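Local atomic coordinates of D,D-dipeptidase/D,D-carboxypeptidase (Enterococcus faecalis, PDB entry 4MUQ), a protein that hydrolyses D-Ala-D-Ala with the help of a zinc ion as a D,D-dipeptidase of vancomycin resistance, and probably also has carboxypeptidase activity. Residues Tyr152-Asp155 with Lys156-Ile159; Ser163-Pro166 with Trp167-Arg170; Asn183-Leu187 with Glu188-Gln192. All blocks are in the same frame, centred on the assembly; numbering follows the deposited sequence. Where two conformers were deposited one is given.

How the interactions relate
Along the chain the three contacts come in series, and all three touch one another. Interactions 1 and 2 have centres about 10 Å apart and together supply Y152, E165, W167 and H168 to the pocket around the zinc. Residues 152-159 run from the end of strand 148-150 into helix 157-160; the chain then returns through a loop into strand 168-171, which pairs antiparallel with 148-150. Y152 and E165 join them through the backbone, and both contacts meet the bound phosphinates. Interaction 3, the start of helix 187-194, is about 11 Å from interaction 1 and 15 Å from interaction 2. K156 of interaction 1 reaches across to it, so the strand-loop-helix unit beside the pocket is tied to the helix that follows.

Interaction 1: Tyr152-Asp155 with Lys156-Ile159; sequences YARD and KEEI. With PE3 (3,6,9,12,15,18,21,24,27,30,33,36,39-tridecaoxahentetracontane-1,41-diol), chain H; LY0 ((2R)-3-[(R)-[(1R)-1-aminoethyl](hydroxy)phosphoryl]-2-methylpropanoic acid), chain C; 2D8 ((2R)-3-[(R)-[(1S)-1-aminoethyl](hydroxy)phosphoryl]-2-methylpropanoic acid), chain D.
The D155 carboxylate has the aliphatic chain of K156 alongside it, both side chains pointing the same way, with OD1 of D155 3.2 Å from CG of K156. The carboxylate of E157 sits near R154 with its plane turned 70° from the guanidinium; it touches the stem of R154, not the charged end, OE2 of E157 lying 4.1 Å from CG of R154. A third flat group, the Y152 ring, takes no part in the turn but meets the C7 methyl of both phosphinate diastereomers obliquely, OH of Y152 being 3.7 Å from that carbon.

Neither acidic side chain pairs with its basic neighbour in the turn. NZ of K156 stays 4.6 Å from OD2 of D155 and instead reaches the carboxylate of E189 and the carbonyl of G184. The bend at chi2 (-72°) sends the K156 chain that way. OE2 of E157 is taken by the backbone N of H164, while CG of E157 rests 3.4 Å from the carbonyl O of R154.

The backbone closes through K156 N to A153 O, 3.2 Å. R154 and D155 have the angles of a type I turn; with K156 as N-cap, it leads from the substrate-pocket residue Y152 into helix 157-160.

Interaction 2: Ser163-Pro166 with Trp167-Arg170; sequences SHEP and WHFR. With ZN (zinc ion), chain B; LY0 ((2R)-3-[(R)-[(1R)-1-aminoethyl](hydroxy)phosphoryl]-2-methylpropanoic acid), chain C; 2D8 ((2R)-3-[(R)-[(1S)-1-aminoethyl](hydroxy)phosphoryl]-2-methylpropanoic acid), chain D; EDO (1,2-ethanediol), chain E.
E165 and W167 pack against each other inside the E-P-W-H sequence of this zinc peptidase, an ExWH motif of the Hedgehog/DD-peptidase fold that ends in a metal-binding histidine. Start at CB of E165: it sits over one face of the indole, 3.9 Å from the centroid of the W167 six-membered ring and 18° off its normal, a CH-pi contact. CG follows the ring outward, 3.5 Å from CZ2 of W167. At the carboxylate, whose plane is 39° from that of the indole, the two oxygens part company. OE1 points to the metal side, 2.8 Å from O32 of either phosphinate, and also rests against CB of H168. OE2 stays by CZ2 of W167 and receives a weak bond from N1 of LY0; in the other diastereomer the amine is placed differently.

The indole belongs to W167, two residues on. Its CG lies between backbone N and carbonyl carbon (chi1 58°), which swings the ring back over E165 and past CD of P166, 3.7 Å from CE3 of W167. NE1 of W167 donates to O32 of either phosphinate, 2.9 Å away, in the ring plane. O32 thus meets W167 as well as the zinc ion, which O31 also binds, and this should help to hold the phosphinate in one orientation.

H168 binds zinc through ND1 at 2.1 Å; H108 and D115 complete the protein ligands, and E107 takes the NE2 hydrogen of H168, fixing the ring from behind. Further along the strand, the F169 ring lies obliquely against the P166 carbonyl. A water donates to both E165 O and H168 O, each 2.7 Å from it.

Interaction 3: Asn183-Leu187 with Glu188-Gln192; sequences NGFSL and EEYTQ
F185 lays its ring obliquely against the first turn of helix 187-194, CD1 of F185 touching CB of E189 at 3.7 Å and CD2 reaching the edge of the Y190 ring. CB of N183 sits over the centre of one face of the same phenyl, 3.3 Å above its plane. Since F185 is the residue just before the N-cap and Y190 the fourth of the helix, their apolar contact, 4.1 Å from CD2 of F185 to CD1 of Y190, is a hydrophobic staple.

Next to it S186 and E189 make a capping box. OG of S186 accepts from N of E189 at 3.2 Å, and it can do so because it stands between its own backbone N and carbonyl carbon (chi1 64°). In return OE1 of E189 takes two hydrogens from S186: the backbone N, 2.9 Å away and nearly straight at 168°, and the hydroxyl OG at 2.8 Å. Both donors come on the anti side, the hydroxyl closer to the carboxylate plane. With the two bonds and K156 as a further partner, the carboxylate is firmly placed, and it covers a helix N-terminus whose dipole probably favours the charged form.

One turn on, T191 doubles a helical bond. Its N and its OG1 both go to O of L187, from opposite faces of the carbonyl plane, with OG1 2.7 Å from that oxygen.

G184, at positive phi, closes helix 176-183 with a Schellman motif before the box starts the next helix. F185, L187 and Y190 rest on M180 of that preceding helix, Y190 OH bonds to H176, and on another side S186 and E189 meet I159 of helix 157-160.

Interaction 1: Tyr152-Asp155 with Lys156-Ile159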
loop_
_atom_site.group_PDB
_atom_site.type_symbol
_atom_site.label_atom_id
_atom_site.label_comp_id
_atom_site.label_asym_id
_atom_site.label_seq_id
_atom_site.Cartn_x
_atom_site.Cartn_y
_atom_site.Cartn_z
ATOM N N TYR A 152 1.974 -9.105 3.695
ATOM C CA TYR A 152 2.292 -10.491 3.378
ATOM C C TYR A 152 2.054 -11.383 4.579
ATOM O O TYR A 152 2.928 -11.573 5.433
ATOM C CB TYR A 152 3.755 -10.599 2.904
ATOM C CG TYR A 152 4.071 -9.761 1.683
ATOM C CD1 TYR A 152 3.417 -9.972 0.471
ATOM C CD2 TYR A 152 5.027 -8.754 1.732
ATOM C CE1 TYR A 152 3.690 -9.196 -0.642
ATOM C CE2 TYR A 152 5.320 -7.980 0.610
ATOM C CZ TYR A 152 4.644 -8.205 -0.577
ATOM O OH TYR A 152 4.907 -7.439 -1.699
ATOM N N ALA A 153 0.848 -11.930 4.656
ATOM C CA ALA A 153 0.478 -12.809 5.754
ATOM C C ALA A 153 0.814 -14.266 5.457
ATOM O O ALA A 153 0.834 -14.686 4.296
ATOM C CB ALA A 153 -1.017 -12.670 6.036
ATOM N N ARG A 154 1.054 -15.054 6.504
ATOM C CA ARG A 154 1.327 -16.472 6.326
ATOM C C ARG A 154 0.186 -17.190 5.594
ATOM O O ARG A 154 0.429 -18.037 4.729
ATOM C CB ARG A 154 1.618 -17.144 7.677
ATOM C CG ARG A 154 1.983 -18.615 7.570
ATOM C CD ARG A 154 2.318 -19.197 8.933
ATOM N NE ARG A 154 1.236 -18.948 9.881
ATOM C CZ ARG A 154 1.298 -19.190 11.184
ATOM N NH1 ARG A 154 2.398 -19.692 11.712
ATOM N NH2 ARG A 154 0.251 -18.920 11.958
ATOM N N ASP A 155 -1.063 -16.861 5.926
ATOM C CA ASP A 155 -2.173 -17.590 5.305
ATOM C C ASP A 155 -2.494 -17.190 3.866
ATOM O O ASP A 155 -3.400 -17.763 3.257
ATOM C CB ASP A 155 -3.447 -17.578 6.165
ATOM C CG ASP A 155 -4.061 -16.197 6.324
ATOM O OD1 ASP A 155 -3.442 -15.191 5.941
ATOM O OD2 ASP A 155 -5.187 -16.127 6.872
ATOM N N LYS A 156 -1.729 -16.252 3.311
ATOM C CA LYS A 156 -1.980 -15.767 1.957
ATOM C C LYS A 156 -0.791 -15.970 1.025
ATOM O O LYS A 156 -0.784 -15.432 -0.080
ATOM C CB LYS A 156 -2.351 -14.284 1.973
ATOM C CG LYS A 156 -3.443 -13.899 2.968
ATOM C CD LYS A 156 -4.803 -14.395 2.548
ATOM C CE LYS A 156 -5.840 -13.965 3.589
ATOM N NZ LYS A 156 -7.207 -14.261 3.141
ATOM N N GLU A 157 0.196 -16.748 1.459
ATOM C CA GLU A 157 1.421 -16.939 0.675
ATOM C C GLU A 157 1.183 -17.425 -0.745
ATOM O O GLU A 157 1.878 -17.012 -1.675
ATOM C CB GLU A 157 2.376 -17.889 1.399
ATOM C CG GLU A 157 2.974 -17.286 2.660
ATOM C CD GLU A 157 3.831 -18.258 3.437
ATOM O OE1 GLU A 157 3.852 -19.466 3.107
ATOM O OE2 GLU A 157 4.476 -17.811 4.405
ATOM N N GLU A 158 0.192 -18.286 -0.927
ATOM C CA GLU A 158 -0.062 -18.856 -2.243
ATOM C C GLU A 158 -0.651 -17.835 -3.211
ATOM O O GLU A 158 -0.480 -17.953 -4.426
ATOM C CB GLU A 158 -0.945 -20.099 -2.139
ATOM C CG GLU A 158 -0.297 -21.209 -1.326
ATOM C CD GLU A 158 1.163 -21.418 -1.694
ATOM O OE1 GLU A 158 1.457 -21.623 -2.892
ATOM O OE2 GLU A 158 2.022 -21.364 -0.786
ATOM N N ILE A 159 -1.319 -16.818 -2.686
ATOM C CA ILE A 159 -1.837 -15.792 -3.587
ATOM C C ILE A 159 -1.008 -14.511 -3.671
ATOM O O ILE A 159 -1.062 -13.829 -4.680
ATOM C CB ILE A 159 -3.322 -15.467 -3.349
ATOM C CG1 ILE A 159 -3.530 -14.850 -1.976
ATOM C CG2 ILE A 159 -4.185 -16.711 -3.548
ATOM C CD1 ILE A 159 -4.974 -14.449 -1.727
HETATM O O43 PE3 H . -0.812 -16.730 -10.009
HETATM C C42 PE3 H . -0.465 -15.963 -8.853
HETATM C C41 PE3 H . 0.717 -16.575 -8.080
HETATM O O40 PE3 H . 0.973 -15.692 -6.961
HETATM C C39 PE3 H . 1.231 -14.457 -7.627
HETATM C C38 PE3 H . 1.504 -13.205 -6.868
HETATM O O37 PE3 H . 1.669 -12.293 -7.959
HETATM P P LY0 C . 10.923 -6.845 1.434
HETATM C C1 LY0 C . 13.408 -7.357 0.748
HETATM N N1 LY0 C . 12.530 -8.719 2.435
HETATM C C2 LY0 C . 12.565 -7.378 2.006
HETATM C C4 LY0 C . 10.295 -7.983 0.167
HETATM C C5 LY0 C . 9.272 -7.382 -0.748
HETATM C C6 LY0 C . 9.960 -6.560 -1.827
HETATM C C7 LY0 C . 8.434 -8.506 -1.333
HETATM O O31 LY0 C . 11.055 -5.447 0.788
HETATM O O32 LY0 C . 9.970 -6.672 2.661
HETATM O O61 LY0 C . 9.358 -5.583 -2.243
HETATM O O62 LY0 C . 11.045 -6.919 -2.252
HETATM C C4 2D8 D . 10.284 -7.984 0.166
HETATM C C5 2D8 D . 9.267 -7.381 -0.750
HETATM C C6 2D8 D . 9.959 -6.559 -1.828
HETATM C C7 2D8 D . 8.433 -8.506 -1.335
HETATM N N1 2D8 D . 12.973 -6.731 3.092
HETATM P P 2D8 D . 10.917 -6.850 1.433
HETATM C C1 2D8 D . 13.414 -7.369 0.780
HETATM C C2 2D8 D . 12.519 -7.489 1.998
HETATM O O31 2D8 D . 11.073 -5.454 0.785
HETATM O O32 2D8 D . 9.970 -6.672 2.664
HETATM O O61 2D8 D . 9.359 -5.583 -2.244
HETATM O O62 2D8 D . 11.045 -6.919 -2.252
#

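Interaction 2: Ser163-Pro166 with Trp167-Arg170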
loop_
_atom_site.group_PDB
_atom_site.type_symbol
_atom_site.label_atom_id
_atom_site.label_comp_id
_atom_site.label_asym_id
_atom_site.label_seq_id
_atom_site.Cartn_x
_atom_site.Cartn_y
_atom_site.Cartn_z
ATOM N N SER A 163 6.547 -15.015 0.922
ATOM C CA SER A 163 6.422 -15.617 2.244
ATOM C C SER A 163 5.960 -14.600 3.283
ATOM O O SER A 163 6.075 -13.397 3.096
ATOM C CB SER A 163 7.760 -16.212 2.660
ATOM O OG SER A 163 8.027 -17.383 1.916
ATOM N N HIS A 164 5.414 -15.118 4.376
ATOM C CA HIS A 164 5.065 -14.341 5.560
ATOM C C HIS A 164 6.166 -13.326 5.905
ATOM O O HIS A 164 7.315 -13.720 6.134
ATOM C CB HIS A 164 4.897 -15.339 6.703
ATOM C CG HIS A 164 4.581 -14.732 8.034
ATOM N ND1 HIS A 164 4.840 -15.401 9.205
ATOM C CD2 HIS A 164 4.020 -13.549 8.384
ATOM C CE1 HIS A 164 4.458 -14.656 10.231
ATOM N NE2 HIS A 164 3.940 -13.539 9.761
ATOM N N GLU A 165 5.803 -12.045 5.971
ATOM C CA GLU A 165 6.737 -10.994 6.398
ATOM C C GLU A 165 6.109 -10.146 7.499
ATOM O O GLU A 165 5.242 -9.328 7.243
ATOM C CB GLU A 165 7.159 -10.118 5.219
ATOM C CG GLU A 165 7.884 -10.880 4.123
ATOM C CD GLU A 165 8.633 -9.966 3.198
ATOM O OE1 GLU A 165 8.225 -8.784 3.104
ATOM O OE2 GLU A 165 9.610 -10.439 2.600
ATOM N N PRO A 166 6.538 -10.344 8.743
ATOM C CA PRO A 166 5.990 -9.534 9.836
ATOM C C PRO A 166 6.207 -8.024 9.679
ATOM O O PRO A 166 5.446 -7.242 10.260
ATOM C CB PRO A 166 6.751 -10.058 11.053
ATOM C CG PRO A 166 6.989 -11.529 10.726
ATOM C CD PRO A 166 7.291 -11.512 9.236
ATOM N N TRP A 167 7.206 -7.630 8.888
ATOM C CA TRP A 167 7.752 -6.265 8.932
ATOM C C TRP A 167 7.305 -5.314 7.830
ATOM O O TRP A 167 7.596 -4.126 7.923
ATOM C CB TRP A 167 9.281 -6.326 8.867
ATOM C CG TRP A 167 9.752 -7.026 7.615
ATOM C CD1 TRP A 167 9.874 -6.488 6.360
ATOM C CD2 TRP A 167 10.133 -8.405 7.497
ATOM N NE1 TRP A 167 10.305 -7.448 5.476
ATOM C CE2 TRP A 167 10.477 -8.631 6.148
ATOM C CE3 TRP A 167 10.209 -9.470 8.403
ATOM C CZ2 TRP A 167 10.888 -9.882 5.681
ATOM C CZ3 TRP A 167 10.627 -10.716 7.937
ATOM C CH2 TRP A 167 10.944 -10.910 6.583
ATOM N N HIS A 168 6.660 -5.826 6.781
ATOM C CA HIS A 168 6.385 -5.046 5.573
ATOM C C HIS A 168 4.952 -4.525 5.542
ATOM O O HIS A 168 3.988 -5.304 5.538
ATOM C CB HIS A 168 6.711 -5.892 4.329
ATOM C CG HIS A 168 6.427 -5.212 3.026
ATOM N ND1 HIS A 168 7.419 -4.884 2.120
ATOM C CD2 HIS A 168 5.256 -4.855 2.450
ATOM C CE1 HIS A 168 6.864 -4.332 1.053
ATOM N NE2 HIS A 168 5.553 -4.313 1.227
ATOM N N PHE A 169 4.820 -3.200 5.507
ATOM C CA PHE A 169 3.498 -2.568 5.541
ATOM C C PHE A 169 3.270 -1.747 4.293
ATOM O O PHE A 169 4.175 -1.088 3.791
ATOM C CB PHE A 169 3.351 -1.713 6.811
ATOM C CG PHE A 169 3.249 -2.539 8.046
ATOM C CD1 PHE A 169 2.004 -2.871 8.562
ATOM C CD2 PHE A 169 4.383 -3.062 8.645
ATOM C CE1 PHE A 169 1.882 -3.674 9.692
ATOM C CE2 PHE A 169 4.274 -3.874 9.766
ATOM C CZ PHE A 169 3.014 -4.179 10.289
ATOM N N ARG A 170 2.042 -1.804 3.792
ATOM C CA ARG A 170 1.669 -1.123 2.557
ATOM C C ARG A 170 0.566 -0.111 2.828
ATOM O O ARG A 170 -0.438 -0.443 3.475
ATOM C CB ARG A 170 1.194 -2.167 1.533
ATOM C CG ARG A 170 0.387 -1.619 0.350
ATOM C CD ARG A 170 1.177 -0.700 -0.563
ATOM N NE ARG A 170 0.246 -0.066 -1.497
ATOM C CZ ARG A 170 -0.094 -0.568 -2.679
ATOM N NH1 ARG A 170 0.452 -1.691 -3.123
ATOM N NH2 ARG A 170 -0.991 0.073 -3.431
HETATM ZN ZN ZN B . 9.457 -4.566 2.356
HETATM P P LY0 C . 10.923 -6.845 1.434
HETATM C C1 LY0 C . 13.408 -7.357 0.748
HETATM N N1 LY0 C . 12.530 -8.719 2.435
HETATM C C2 LY0 C . 12.565 -7.378 2.006
HETATM C C4 LY0 C . 10.295 -7.983 0.167
HETATM C C5 LY0 C . 9.272 -7.382 -0.748
HETATM C C6 LY0 C . 9.960 -6.560 -1.827
HETATM C C7 LY0 C . 8.434 -8.506 -1.333
HETATM O O31 LY0 C . 11.055 -5.447 0.788
HETATM O O32 LY0 C . 9.970 -6.672 2.661
HETATM O O61 LY0 C . 9.358 -5.583 -2.243
HETATM O O62 LY0 C . 11.045 -6.919 -2.252
HETATM C C4 2D8 D . 10.284 -7.984 0.166
HETATM C C5 2D8 D . 9.267 -7.381 -0.750
HETATM C C6 2D8 D . 9.959 -6.559 -1.828
HETATM C C7 2D8 D . 8.433 -8.506 -1.335
HETATM N N1 2D8 D . 12.973 -6.731 3.092
HETATM P P 2D8 D . 10.917 -6.850 1.433
HETATM C C1 2D8 D . 13.414 -7.369 0.780
HETATM C C2 2D8 D . 12.519 -7.489 1.998
HETATM O O31 2D8 D . 11.073 -5.454 0.785
HETATM O O32 2D8 D . 9.970 -6.672 2.664
HETATM O O61 2D8 D . 9.359 -5.583 -2.244
HETATM O O62 2D8 D . 11.045 -6.919 -2.252
HETATM C C1 EDO E . 5.003 -18.444 -1.975
HETATM O O1 EDO E . 6.043 -18.942 -2.827
HETATM C C2 EDO E . 5.639 -17.714 -0.795
HETATM O O2 EDO E . 6.239 -18.612 0.156
HETATM O O HOH W 1 4.069 -8.032 5.207
#

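Interaction 3: Asn183-Leu187 with Glu188-Gln192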
loop_
_atom_site.group_PDB
_atom_site.type_symbol
_atom_site.label_atom_id
_atom_site.label_comp_id
_atom_site.label_asym_id
_atom_site.label_seq_id
_atom_site.Cartn_x
_atom_site.Cartn_y
_atom_site.Cartn_z
ATOM N N ASN A 183 -12.325 -7.944 6.676
ATOM C CA ASN A 183 -12.594 -9.133 5.870
ATOM C C ASN A 183 -11.453 -10.145 5.824
ATOM O O ASN A 183 -11.597 -11.216 5.217
ATOM C CB ASN A 183 -12.953 -8.726 4.445
ATOM C CG ASN A 183 -14.342 -8.156 4.344
ATOM O OD1 ASN A 183 -15.325 -8.897 4.324
ATOM N ND2 ASN A 183 -14.440 -6.836 4.293
ATOM N N GLY A 184 -10.333 -9.806 6.463
ATOM C CA GLY A 184 -9.121 -10.613 6.403
ATOM C C GLY A 184 -8.518 -10.714 5.008
ATOM O O GLY A 184 -8.009 -11.774 4.627
ATOM N N PHE A 185 -8.569 -9.621 4.251
ATOM C CA PHE A 185 -8.149 -9.630 2.849
ATOM C C PHE A 185 -6.697 -9.246 2.665
ATOM O O PHE A 185 -6.236 -8.262 3.244
ATOM C CB PHE A 185 -8.950 -8.596 2.052
ATOM C CG PHE A 185 -10.355 -9.000 1.723
ATOM C CD1 PHE A 185 -10.746 -10.328 1.712
ATOM C CD2 PHE A 185 -11.290 -8.019 1.401
ATOM C CE1 PHE A 185 -12.058 -10.673 1.382
ATOM C CE2 PHE A 185 -12.595 -8.350 1.074
ATOM C CZ PHE A 185 -12.981 -9.675 1.066
ATOM N N SER A 186 -6.000 -9.992 1.812
ATOM C CA SER A 186 -4.781 -9.506 1.182
ATOM C C SER A 186 -5.175 -8.444 0.159
ATOM O O SER A 186 -6.354 -8.341 -0.218
ATOM C CB SER A 186 -4.070 -10.646 0.457
ATOM O OG SER A 186 -4.866 -11.151 -0.611
ATOM N N LEU A 187 -4.205 -7.683 -0.324
ATOM C CA LEU A 187 -4.497 -6.693 -1.362
ATOM C C LEU A 187 -5.010 -7.361 -2.640
ATOM O O LEU A 187 -5.890 -6.811 -3.307
ATOM C CB LEU A 187 -3.293 -5.782 -1.634
ATOM C CG LEU A 187 -3.554 -4.631 -2.618
ATOM C CD1 LEU A 187 -4.715 -3.726 -2.159
ATOM C CD2 LEU A 187 -2.283 -3.824 -2.776
ATOM N N GLU A 188 -4.489 -8.543 -2.971
ATOM C CA GLU A 188 -4.996 -9.327 -4.106
ATOM C C GLU A 188 -6.498 -9.573 -3.970
ATOM O O GLU A 188 -7.264 -9.363 -4.917
ATOM C CB GLU A 188 -4.275 -10.675 -4.195
ATOM C CG GLU A 188 -2.860 -10.613 -4.801
ATOM C CD GLU A 188 -1.783 -10.080 -3.859
ATOM O OE1 GLU A 188 -2.037 -9.932 -2.643
ATOM O OE2 GLU A 188 -0.669 -9.803 -4.362
ATOM N N GLU A 189 -6.914 -10.026 -2.793
ATOM C CA GLU A 189 -8.320 -10.301 -2.559
ATOM C C GLU A 189 -9.170 -9.038 -2.644
ATOM O O GLU A 189 -10.245 -9.066 -3.238
ATOM C CB GLU A 189 -8.501 -11.002 -1.215
ATOM C CG GLU A 189 -8.057 -12.456 -1.221
ATOM C CD GLU A 189 -7.834 -12.993 0.173
ATOM O OE1 GLU A 189 -6.883 -12.522 0.831
ATOM O OE2 GLU A 189 -8.607 -13.877 0.608
ATOM N N TYR A 190 -8.686 -7.943 -2.062
ATOM C CA TYR A 190 -9.428 -6.686 -2.090
ATOM C C TYR A 190 -9.593 -6.174 -3.524
ATOM O O TYR A 190 -10.644 -5.648 -3.891
ATOM C CB TYR A 190 -8.751 -5.630 -1.213
ATOM C CG TYR A 190 -9.568 -4.366 -1.075
ATOM C CD1 TYR A 190 -10.821 -4.393 -0.488
ATOM C CD2 TYR A 190 -9.085 -3.139 -1.532
ATOM C CE1 TYR A 190 -11.584 -3.243 -0.364
ATOM C CE2 TYR A 190 -9.841 -1.975 -1.401
ATOM C CZ TYR A 190 -11.089 -2.043 -0.816
ATOM O OH TYR A 190 -11.863 -0.910 -0.666
ATOM N N THR A 191 -8.554 -6.346 -4.332
ATOM C CA THR A 191 -8.591 -5.887 -5.721
ATOM C C THR A 191 -9.706 -6.602 -6.497
ATOM O O THR A 191 -10.434 -5.982 -7.287
ATOM C CB THR A 191 -7.210 -6.086 -6.378
ATOM O OG1 THR A 191 -6.221 -5.385 -5.612
ATOM C CG2 THR A 191 -7.168 -5.533 -7.787
ATOM N N GLN A 192 -9.855 -7.904 -6.268
ATOM C CA GLN A 192 -10.972 -8.637 -6.859
ATOM C C GLN A 192 -12.323 -8.267 -6.231
ATOM O O GLN A 192 -13.297 -8.029 -6.933
ATOM C CB GLN A 192 -10.738 -10.151 -6.786
ATOM C CG GLN A 192 -11.885 -10.991 -7.372
ATOM C CD GLN A 192 -12.048 -10.793 -8.867
ATOM O OE1 GLN A 192 -11.064 -10.812 -9.621
ATOM N NE2 GLN A 192 -13.286 -10.607 -9.310
#